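Local coordinates for protein acetate kinase (PDB 4H0O) that probably interconverts acetate and acetyl phosphate by phosphoryl transfer, as a pyrophosphate-dependent acetate kinase of the ASKHA superfamily, at residues B[258-262]-B[263-267]; B[190-193]-B[194-197]; B[113-116]-B[117-121]. All blocks are in the same frame, centred on the assembly; numbering follows the deposited sequence.

Interaction 1 (B[258-262]-B[263-267]); sequences QQVGI and EKVVD
Val266 N donates to Ile262 O at 3.2 Å, an i to i+4 bond in the first turn of helix 262-271. One residue earlier, Val265 N reaches back to Gly261 O over 3.4 Å, a weak bond. Gly261 stands at the N-cap position, and its carbonyl thereby takes the first i+4 bond of the helix. A water bridges the joint between the two helices: it donates to Val260 O at 3.2 Å and accepts weakly from Lys264 N.

Gly261 is also the first residue beyond helix 251-260. Its positive phi of 90°, a conformation glycine adopts readily, turns the chain sharply out of the helical path.

Packing closes the corner on one side. Val260 CG2, set between its own backbone N and carbonyl carbon (chi1 -54° for CG1), meets Val265 CG2 at 3.6 Å, the two side chains crossing at about a right angle. The same methyl touches Lys264 CG at 3.7 Å, while the lysine, bent at chi2, carries its amine away. Val265 CG2 also rests on Gly261 O at 3.2 Å. Val265 continues onto Met256 and Ile257 of helix 251-260, and Ile262 packs on Ile257 and on Ile254 of the second subunit.

The corner is therefore a helix-glycine-helix joint at the subunit interface, in which one glycine is both the first residue past a helix and the N-cap position of the next, and a water and two valines span the break in backbone bonding.

Interaction 2 (B[190-193]-B[194-197]); sequences YVIN and SLKN
Ser194 OG donates to Val191 O at 2.6 Å, a short bond from a hydroxyl folded back over the preceding turn. With OG lodged between its own backbone N and carbonyl carbon (chi1 66°), the serine aims the oxygen at the carbonyl three residues earlier, approaching at a C=O...O angle of 118°. Val191 O also takes a weak bond from Leu195 N, so hydroxyl and amide share one acceptor. Ser194 N keeps the regular i+4 bond to Tyr190 O at 3.0 Å.

After that the spacing tightens toward the C-terminal end of helix 185-195: Leu195 N donates to Ile192 O at 3.1 Å, and Lys196 N gives a weak bond to Asn193 O. Both are i to i+3 bonds, as in a 3-10 turn, though Leu195 N keeps its weak i+4 bond as well.

On the apolar side Val191 CG1 and Leu195 CD1 lie side by side at 3.9 Å, pointing the same way, and Ile192 CD1 comes within 4.3 Å of Leu195 CD1. Beyond them, Val191 leans on Ala386 and Ile192 on Val201, while Tyr190 packs on Leu392, Val393 and Gln396 of helix 390-402.

Interaction 3 (B[113-116]-B[117-121]); sequences EVVL and KELKE
Glu113, Val114, Val115 and Leu116 each accept an i+4 backbone bond from the following turn of helix 113-120. The shortest is Leu119 N to Val115 O at 2.8 Å, followed by Glu118 N to Val114 O at 2.9 Å. Lys117 N to Glu113 O and Lys120 N to Leu116 O are 3.1 Å each. These four consecutive bonds mark a regular alpha helix. Asp112, just before the helix, accepts from Val115 N through OD1, consistent with an N-cap.

Among the apolar contacts, Val115 CG1 and Leu119 CD1 meet at 3.7 Å with the two side chains alongside one another and directed the same way, one turn apart. The leucine branch point also sits close over the backbone, Leu119 CG being 3.2 Å from Val115 O.

Charged side chains line another side of the helix. Lys117 starts with CG anti to the backbone N (chi1 169°), then bends at chi3 (51°). The bend carries CE and NZ back alongside Val114, where Lys117 NZ lies 3.6 Å from Val114 CG1. From there Lys117 NZ faces Glu118 OE2 across a long salt bridge of 3.9 Å. Glu118, bent at chi2, lays CG beside Val114 O, and Lys117 CB and CE also lie against that oxygen, so this one carbonyl has the glutamate and lysine chains packed about it.

Toward the rest of the fold, Leu119 rests on Phe105 and on Phe134 of helix 129-143. Leu116 reaches Ile137 of that helix and Ile111, and Val114 and Glu118 lie against Tyr104. The helix follows strand 109-110, an outermost strand of the eight-stranded sheet, and packs on helix 129-143.

In the fold
The three contacts are all local to helices, do not touch one another, and follow in the chain as interaction 3, interaction 2, interaction 1. Interactions 1 and 2 lie on opposite sides of the chain's centre, their centres 42 Å apart; interaction 3 is 34 Å from the first and 30 Å from the second, centre to centre. Each has a side chain some 9 to 10 Å from that of a residue with a predicted role: Leu119 about 10 Å from Arg97 (substrate binding) and Asp154 (proton donor/acceptor), Tyr190 about 9 Å from Asp154, and Val266 about 10 Å from Arg244 (transition-state stabiliser). Of the three, only interaction 1 touches the second subunit.

Interaction 1 (B[258-262]-B[263-267])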
ATOM      1  N   GLN B 258      -0.975 -20.226  -8.985  1.00 39.96           N
ATOM      2  CA  GLN B 258      -0.763 -21.015 -10.198  1.00 43.66           C
ATOM      3  C   GLN B 258       0.454 -21.926 -10.088  1.00 45.13           C
ATOM      4  O   GLN B 258       0.477 -23.015 -10.659  1.00 59.24           O
ATOM      5  CB  GLN B 258      -0.607 -20.101 -11.416  1.00 50.20           C
ATOM      6  CG  GLN B 258      -1.901 -19.495 -11.922  1.00 54.70           C
ATOM      7  CD  GLN B 258      -2.096 -19.700 -13.411  1.00 64.07           C
ATOM      8  OE1 GLN B 258      -2.533 -20.765 -13.849  1.00 64.28           O
ATOM      9  NE2 GLN B 258      -1.769 -18.681 -14.200  1.00 63.74           N
ATOM     10  N   GLN B 259       1.463 -21.469  -9.351  1.00 39.09           N
ATOM     11  CA  GLN B 259       2.684 -22.243  -9.151  1.00 45.55           C
ATOM     12  C   GLN B 259       2.542 -23.341  -8.097  1.00 50.27           C
ATOM     13  O   GLN B 259       2.902 -24.493  -8.346  1.00 55.10           O
ATOM     14  CB  GLN B 259       3.854 -21.323  -8.772  1.00 52.44           C
ATOM     15  CG  GLN B 259       4.532 -20.627  -9.949  1.00 51.27           C
ATOM     16  CD  GLN B 259       5.854 -19.969  -9.569  1.00 62.21           C
ATOM     17  OE1 GLN B 259       6.912 -20.601  -9.617  1.00 59.65           O
ATOM     18  NE2 GLN B 259       5.797 -18.695  -9.192  1.00 48.67           N
ATOM     19  N   VAL B 260       2.021 -22.979  -6.925  1.00 38.59           N
ATOM     20  CA  VAL B 260       2.080 -23.862  -5.759  1.00 34.49           C
ATOM     21  C   VAL B 260       0.736 -24.122  -5.070  1.00 35.03           C
ATOM     22  O   VAL B 260       0.676 -24.863  -4.089  1.00 42.97           O
ATOM     23  CB  VAL B 260       3.065 -23.320  -4.701  1.00 45.57           C
ATOM     24  CG1 VAL B 260       4.427 -23.073  -5.318  1.00 45.22           C
ATOM     25  CG2 VAL B 260       2.526 -22.036  -4.093  1.00 45.40           C
ATOM     26  N   GLY B 261      -0.335 -23.512  -5.566  1.00 36.62           N
ATOM     27  CA  GLY B 261      -1.649 -23.729  -4.981  1.00 38.22           C
ATOM     28  C   GLY B 261      -2.011 -22.752  -3.873  1.00 37.77           C
ATOM     29  O   GLY B 261      -1.157 -22.020  -3.372  1.00 36.35           O
ATOM     30  N   ILE B 262      -3.282 -22.764  -3.476  1.00 38.52           N
ATOM     31  CA  ILE B 262      -3.829 -21.784  -2.537  1.00 31.11           C
ATOM     32  C   ILE B 262      -3.212 -21.812  -1.134  1.00 39.69           C
ATOM     33  O   ILE B 262      -2.665 -20.809  -0.671  1.00 33.93           O
ATOM     34  CB  ILE B 262      -5.365 -21.927  -2.413  1.00 35.10           C
ATOM     35  CG1 ILE B 262      -6.031 -21.761  -3.783  1.00 34.30           C
ATOM     36  CG2 ILE B 262      -5.924 -20.913  -1.425  1.00 33.89           C
ATOM     37  CD1 ILE B 262      -7.523 -22.063  -3.791  1.00 33.70           C
ATOM     38  N   GLU B 263      -3.318 -22.952  -0.458  1.00 38.34           N
ATOM     39  CA  GLU B 263      -2.899 -23.056   0.938  1.00 35.06           C
ATOM     40  C   GLU B 263      -1.403 -22.806   1.161  1.00 40.71           C
ATOM     41  O   GLU B 263      -1.011 -22.237   2.181  1.00 37.26           O
ATOM     42  CB  GLU B 263      -3.312 -24.406   1.529  1.00 30.93           C
ATOM     43  CG  GLU B 263      -4.809 -24.537   1.805  1.00 35.68           C
ATOM     44  CD  GLU B 263      -5.617 -24.919   0.572  1.00 45.11           C
ATOM     45  OE1 GLU B 263      -5.014 -25.341  -0.442  1.00 45.76           O
ATOM     46  OE2 GLU B 263      -6.859 -24.798   0.620  1.00 49.31           O
ATOM     47  N   LYS B 264      -0.573 -23.226   0.211  1.00 28.11           N
ATOM     48  CA  LYS B 264       0.867 -23.001   0.313  1.00 33.56           C
ATOM     49  C   LYS B 264       1.190 -21.509   0.219  1.00 34.85           C
ATOM     50  O   LYS B 264       2.064 -21.012   0.929  1.00 29.09           O
ATOM     51  CB  LYS B 264       1.614 -23.782  -0.773  1.00 30.33           C
ATOM     52  CG  LYS B 264       3.130 -23.597  -0.764  1.00 47.75           C
ATOM     53  CD  LYS B 264       3.759 -24.039   0.558  1.00 55.76           C
ATOM     54  CE  LYS B 264       5.267 -23.799   0.572  1.00 60.74           C
ATOM     55  NZ  LYS B 264       5.888 -24.141   1.888  1.00 58.77           N
ATOM     56  N   VAL B 265       0.473 -20.797  -0.648  1.00 30.63           N
ATOM     57  CA  VAL B 265       0.662 -19.356  -0.794  1.00 30.22           C
ATOM     58  C   VAL B 265       0.324 -18.624   0.500  1.00 37.18           C
ATOM     59  O   VAL B 265       1.061 -17.727   0.929  1.00 31.21           O
ATOM     60  CB  VAL B 265      -0.179 -18.790  -1.952  1.00 35.14           C
ATOM     61  CG1 VAL B 265      -0.252 -17.273  -1.879  1.00 31.06           C
ATOM     62  CG2 VAL B 265       0.415 -19.215  -3.272  1.00 35.89           C
ATOM     63  N   VAL B 266      -0.784 -19.016   1.125  1.00 28.05           N
ATOM     64  CA  VAL B 266      -1.190 -18.419   2.393  1.00 36.98           C
ATOM     65  C   VAL B 266      -0.107 -18.608   3.450  1.00 29.78           C
ATOM     66  O   VAL B 266       0.224 -17.673   4.177  1.00 34.96           O
ATOM     67  CB  VAL B 266      -2.516 -19.000   2.909  1.00 35.79           C
ATOM     68  CG1 VAL B 266      -2.849 -18.416   4.268  1.00 27.47           C
ATOM     69  CG2 VAL B 266      -3.642 -18.719   1.924  1.00 31.60           C
ATOM     70  N   ASP B 267       0.457 -19.810   3.515  1.00 27.15           N
ATOM     71  CA  ASP B 267       1.519 -20.106   4.470  1.00 32.45           C
ATOM     72  C   ASP B 267       2.773 -19.276   4.198  1.00 32.48           C
ATOM     73  O   ASP B 267       3.403 -18.766   5.125  1.00 29.31           O
ATOM     74  CB  ASP B 267       1.861 -21.597   4.445  1.00 34.24           C
ATOM     75  CG  ASP B 267       2.950 -21.962   5.434  1.00 44.15           C
ATOM     76  OD1 ASP B 267       2.678 -21.945   6.653  1.00 46.97           O
ATOM     77  OD2 ASP B 267       4.078 -22.265   4.994  1.00 33.14           O
TER
HETATM   78  O   HOH W   1      -1.285 -25.778  -1.798  1.00 49.36           O

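Interaction 2 (B[190-193]-B[194-197])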
ATOM      1  N   TYR B 190      -4.753   2.558  24.305  1.00 35.69           N
ATOM      2  CA  TYR B 190      -3.999   2.628  25.551  1.00 33.61           C
ATOM      3  C   TYR B 190      -2.937   3.719  25.467  1.00 31.81           C
ATOM      4  O   TYR B 190      -2.777   4.516  26.394  1.00 31.21           O
ATOM      5  CB  TYR B 190      -3.333   1.294  25.880  1.00 31.51           C
ATOM      6  CG  TYR B 190      -2.458   1.366  27.116  1.00 31.75           C
ATOM      7  CD1 TYR B 190      -3.010   1.264  28.385  1.00 33.57           C
ATOM      8  CD2 TYR B 190      -1.081   1.542  27.014  1.00 29.66           C
ATOM      9  CE1 TYR B 190      -2.219   1.332  29.520  1.00 29.99           C
ATOM     10  CE2 TYR B 190      -0.283   1.617  28.144  1.00 39.72           C
ATOM     11  CZ  TYR B 190      -0.860   1.509  29.393  1.00 35.49           C
ATOM     12  OH  TYR B 190      -0.076   1.576  30.520  1.00 42.82           O
ATOM     13  N   VAL B 191      -2.199   3.733  24.360  1.00 29.30           N
ATOM     14  CA  VAL B 191      -1.145   4.721  24.148  1.00 29.50           C
ATOM     15  C   VAL B 191      -1.722   6.134  24.091  1.00 28.73           C
ATOM     16  O   VAL B 191      -1.220   7.042  24.753  1.00 28.96           O
ATOM     17  CB  VAL B 191      -0.337   4.420  22.869  1.00 30.32           C
ATOM     18  CG1 VAL B 191       0.544   5.601  22.503  1.00 22.53           C
ATOM     19  CG2 VAL B 191       0.509   3.169  23.059  1.00 30.03           C
ATOM     20  N   ILE B 192      -2.782   6.307  23.305  1.00 33.74           N
ATOM     21  CA  ILE B 192      -3.490   7.584  23.227  1.00 28.89           C
ATOM     22  C   ILE B 192      -3.932   8.067  24.609  1.00 31.93           C
ATOM     23  O   ILE B 192      -3.746   9.236  24.962  1.00 33.02           O
ATOM     24  CB  ILE B 192      -4.717   7.493  22.295  1.00 31.69           C
ATOM     25  CG1 ILE B 192      -4.268   7.327  20.846  1.00 37.30           C
ATOM     26  CG2 ILE B 192      -5.591   8.733  22.423  1.00 28.32           C
ATOM     27  CD1 ILE B 192      -3.262   8.381  20.408  1.00 42.71           C
ATOM     28  N   ASN B 193      -4.505   7.164  25.396  1.00 30.55           N
ATOM     29  CA  ASN B 193      -4.978   7.525  26.726  1.00 36.82           C
ATOM     30  C   ASN B 193      -3.839   7.933  27.657  1.00 34.32           C
ATOM     31  O   ASN B 193      -3.992   8.833  28.482  1.00 35.57           O
ATOM     32  CB  ASN B 193      -5.794   6.388  27.342  1.00 35.83           C
ATOM     33  CG  ASN B 193      -6.398   6.770  28.679  1.00 40.14           C
ATOM     34  OD1 ASN B 193      -7.457   7.397  28.741  1.00 41.19           O
ATOM     35  ND2 ASN B 193      -5.722   6.397  29.762  1.00 33.32           N
ATOM     36  N   SER B 194      -2.692   7.274  27.523  1.00 34.25           N
ATOM     37  CA  SER B 194      -1.537   7.585  28.360  1.00 30.08           C
ATOM     38  C   SER B 194      -0.918   8.925  27.966  1.00 39.26           C
ATOM     39  O   SER B 194      -0.177   9.530  28.744  1.00 36.65           O
ATOM     40  CB  SER B 194      -0.490   6.477  28.258  1.00 36.87           C
ATOM     41  OG  SER B 194       0.056   6.416  26.954  1.00 38.02           O
ATOM     42  N   LEU B 195      -1.231   9.383  26.757  1.00 36.65           N
ATOM     43  CA  LEU B 195      -0.687  10.634  26.236  1.00 33.86           C
ATOM     44  C   LEU B 195      -1.504  11.850  26.683  1.00 38.96           C
ATOM     45  O   LEU B 195      -1.047  12.988  26.561  1.00 40.04           O
ATOM     46  CB  LEU B 195      -0.605  10.582  24.708  1.00 28.01           C
ATOM     47  CG  LEU B 195       0.496   9.685  24.136  1.00 36.09           C
ATOM     48  CD1 LEU B 195       0.307   9.465  22.644  1.00 29.79           C
ATOM     49  CD2 LEU B 195       1.859  10.288  24.408  1.00 25.16           C
ATOM     50  N   LYS B 196      -2.702  11.607  27.210  1.00 33.73           N
ATOM     51  CA  LYS B 196      -3.572  12.694  27.659  1.00 41.72           C
ATOM     52  C   LYS B 196      -3.020  13.434  28.880  1.00 41.04           C
ATOM     53  O   LYS B 196      -3.445  14.548  29.182  1.00 44.36           O
ATOM     54  CB  LYS B 196      -4.987  12.174  27.930  1.00 35.54           C
ATOM     55  CG  LYS B 196      -5.683  11.639  26.687  1.00 41.22           C
ATOM     56  CD  LYS B 196      -7.128  11.249  26.959  1.00 32.32           C
ATOM     57  CE  LYS B 196      -7.802  10.773  25.677  1.00 43.85           C
ATOM     58  NZ  LYS B 196      -9.176  10.247  25.911  1.00 52.33           N
ATOM     59  N   ASN B 197      -2.073  12.810  29.575  1.00 39.83           N
ATOM     60  CA  ASN B 197      -1.392  13.448  30.699  1.00 48.52           C
ATOM     61  C   ASN B 197      -0.202  14.275  30.231  1.00 42.26           C
ATOM     62  O   ASN B 197       0.487  14.901  31.037  1.00 38.98           O
ATOM     63  CB  ASN B 197      -0.897  12.399  31.699  1.00 46.50           C
ATOM     64  CG  ASN B 197      -2.025  11.737  32.465  1.00 58.00           C
ATOM     65  OD1 ASN B 197      -3.124  12.281  32.575  1.00 60.50           O
ATOM     66  ND2 ASN B 197      -1.750  10.557  33.010  1.00 50.84           N
TER

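Interaction 3 (B[113-116]-B[117-121])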
ATOM      1  N   GLU B 113     -25.232 -12.300  28.045  1.00 57.62           N
ATOM      2  CA  GLU B 113     -25.678 -13.389  27.177  1.00 57.06           C
ATOM      3  C   GLU B 113     -25.594 -13.011  25.696  1.00 53.67           C
ATOM      4  O   GLU B 113     -25.232 -13.837  24.855  1.00 51.75           O
ATOM      5  CB  GLU B 113     -27.107 -13.810  27.532  1.00 61.63           C
ATOM      6  CG  GLU B 113     -27.569 -15.091  26.847  1.00 74.97           C
ATOM      7  CD  GLU B 113     -26.796 -16.317  27.308  1.00 95.41           C
ATOM      8  OE1 GLU B 113     -26.287 -16.313  28.451  1.00 86.39           O
ATOM      9  OE2 GLU B 113     -26.694 -17.285  26.524  1.00100.52           O
ATOM     10  N   VAL B 114     -25.931 -11.762  25.386  1.00 47.38           N
ATOM     11  CA  VAL B 114     -25.853 -11.259  24.015  1.00 58.88           C
ATOM     12  C   VAL B 114     -24.405 -11.227  23.521  1.00 50.39           C
ATOM     13  O   VAL B 114     -24.100 -11.727  22.435  1.00 43.63           O
ATOM     14  CB  VAL B 114     -26.472  -9.849  23.891  1.00 54.89           C
ATOM     15  CG1 VAL B 114     -26.326  -9.323  22.471  1.00 52.53           C
ATOM     16  CG2 VAL B 114     -27.937  -9.874  24.296  1.00 46.61           C
ATOM     17  N   VAL B 115     -23.524 -10.637  24.328  1.00 42.38           N
ATOM     18  CA  VAL B 115     -22.097 -10.565  24.022  1.00 49.69           C
ATOM     19  C   VAL B 115     -21.494 -11.948  23.749  1.00 48.80           C
ATOM     20  O   VAL B 115     -20.796 -12.143  22.750  1.00 42.99           O
ATOM     21  CB  VAL B 115     -21.315  -9.851  25.153  1.00 46.24           C
ATOM     22  CG1 VAL B 115     -19.827 -10.085  25.013  1.00 38.88           C
ATOM     23  CG2 VAL B 115     -21.612  -8.357  25.151  1.00 38.58           C
ATOM     24  N   LEU B 116     -21.776 -12.905  24.630  1.00 42.89           N
ATOM     25  CA  LEU B 116     -21.307 -14.279  24.458  1.00 47.35           C
ATOM     26  C   LEU B 116     -21.791 -14.886  23.140  1.00 45.78           C
ATOM     27  O   LEU B 116     -21.038 -15.570  22.443  1.00 46.77           O
ATOM     28  CB  LEU B 116     -21.748 -15.152  25.636  1.00 44.88           C
ATOM     29  CG  LEU B 116     -20.935 -15.031  26.925  1.00 49.21           C
ATOM     30  CD1 LEU B 116     -21.642 -15.718  28.085  1.00 44.40           C
ATOM     31  CD2 LEU B 116     -19.540 -15.614  26.731  1.00 38.37           C
ATOM     32  N   LYS B 117     -23.050 -14.624  22.803  1.00 43.82           N
ATOM     33  CA  LYS B 117     -23.634 -15.099  21.553  1.00 45.58           C
ATOM     34  C   LYS B 117     -22.932 -14.479  20.342  1.00 50.59           C
ATOM     35  O   LYS B 117     -22.669 -15.160  19.348  1.00 48.11           O
ATOM     36  CB  LYS B 117     -25.132 -14.776  21.526  1.00 50.90           C
ATOM     37  CG  LYS B 117     -25.809 -14.975  20.180  1.00 59.21           C
ATOM     38  CD  LYS B 117     -27.036 -14.079  20.062  1.00 73.93           C
ATOM     39  CE  LYS B 117     -26.684 -12.633  20.402  1.00 68.01           C
ATOM     40  NZ  LYS B 117     -27.851 -11.707  20.317  1.00 75.97           N
ATOM     41  N   GLU B 118     -22.621 -13.189  20.436  1.00 41.30           N
ATOM     42  CA  GLU B 118     -21.964 -12.477  19.343  1.00 45.22           C
ATOM     43  C   GLU B 118     -20.486 -12.850  19.214  1.00 43.43           C
ATOM     44  O   GLU B 118     -19.952 -12.904  18.108  1.00 47.89           O
ATOM     45  CB  GLU B 118     -22.126 -10.962  19.504  1.00 48.94           C
ATOM     46  CG  GLU B 118     -23.553 -10.452  19.309  1.00 51.83           C
ATOM     47  CD  GLU B 118     -24.034 -10.562  17.870  1.00 54.26           C
ATOM     48  OE1 GLU B 118     -23.193 -10.740  16.963  1.00 54.21           O
ATOM     49  OE2 GLU B 118     -25.259 -10.467  17.646  1.00 65.84           O
ATOM     50  N   LEU B 119     -19.833 -13.106  20.345  1.00 39.42           N
ATOM     51  CA  LEU B 119     -18.446 -13.567  20.346  1.00 44.80           C
ATOM     52  C   LEU B 119     -18.327 -14.931  19.663  1.00 44.63           C
ATOM     53  O   LEU B 119     -17.358 -15.201  18.945  1.00 38.59           O
ATOM     54  CB  LEU B 119     -17.900 -13.647  21.775  1.00 33.67           C
ATOM     55  CG  LEU B 119     -17.609 -12.331  22.502  1.00 35.78           C
ATOM     56  CD1 LEU B 119     -17.274 -12.575  23.970  1.00 30.23           C
ATOM     57  CD2 LEU B 119     -16.474 -11.583  21.818  1.00 35.38           C
ATOM     58  N   LYS B 120     -19.324 -15.780  19.891  1.00 46.14           N
ATOM     59  CA  LYS B 120     -19.372 -17.121  19.315  1.00 45.56           C
ATOM     60  C   LYS B 120     -19.375 -17.092  17.787  1.00 41.36           C
ATOM     61  O   LYS B 120     -18.770 -17.948  17.141  1.00 47.07           O
ATOM     62  CB  LYS B 120     -20.610 -17.858  19.830  1.00 55.75           C
ATOM     63  CG  LYS B 120     -20.781 -19.275  19.308  1.00 54.19           C
ATOM     64  CD  LYS B 120     -19.716 -20.210  19.859  1.00 55.58           C
ATOM     65  CE  LYS B 120     -20.055 -21.667  19.560  1.00 78.04           C
ATOM     66  NZ  LYS B 120     -20.263 -21.925  18.106  1.00 70.48           N
ATOM     67  N   GLU B 121     -20.049 -16.099  17.214  1.00 47.62           N
ATOM     68  CA  GLU B 121     -20.156 -15.988  15.762  1.00 42.61           C
ATOM     69  C   GLU B 121     -18.867 -15.463  15.127  1.00 46.49           C
ATOM     70  O   GLU B 121     -18.693 -15.528  13.907  1.00 46.85           O
ATOM     71  CB  GLU B 121     -21.342 -15.095  15.380  1.00 44.86           C
ATOM     72  CG  GLU B 121     -22.668 -15.511  16.013  1.00 56.03           C
ATOM     73  CD  GLU B 121     -23.091 -16.923  15.636  1.00 72.63           C
ATOM     74  OE1 GLU B 121     -23.089 -17.251  14.430  1.00 67.29           O
ATOM     75  OE2 GLU B 121     -23.427 -17.706  16.551  1.00 76.12           O
TER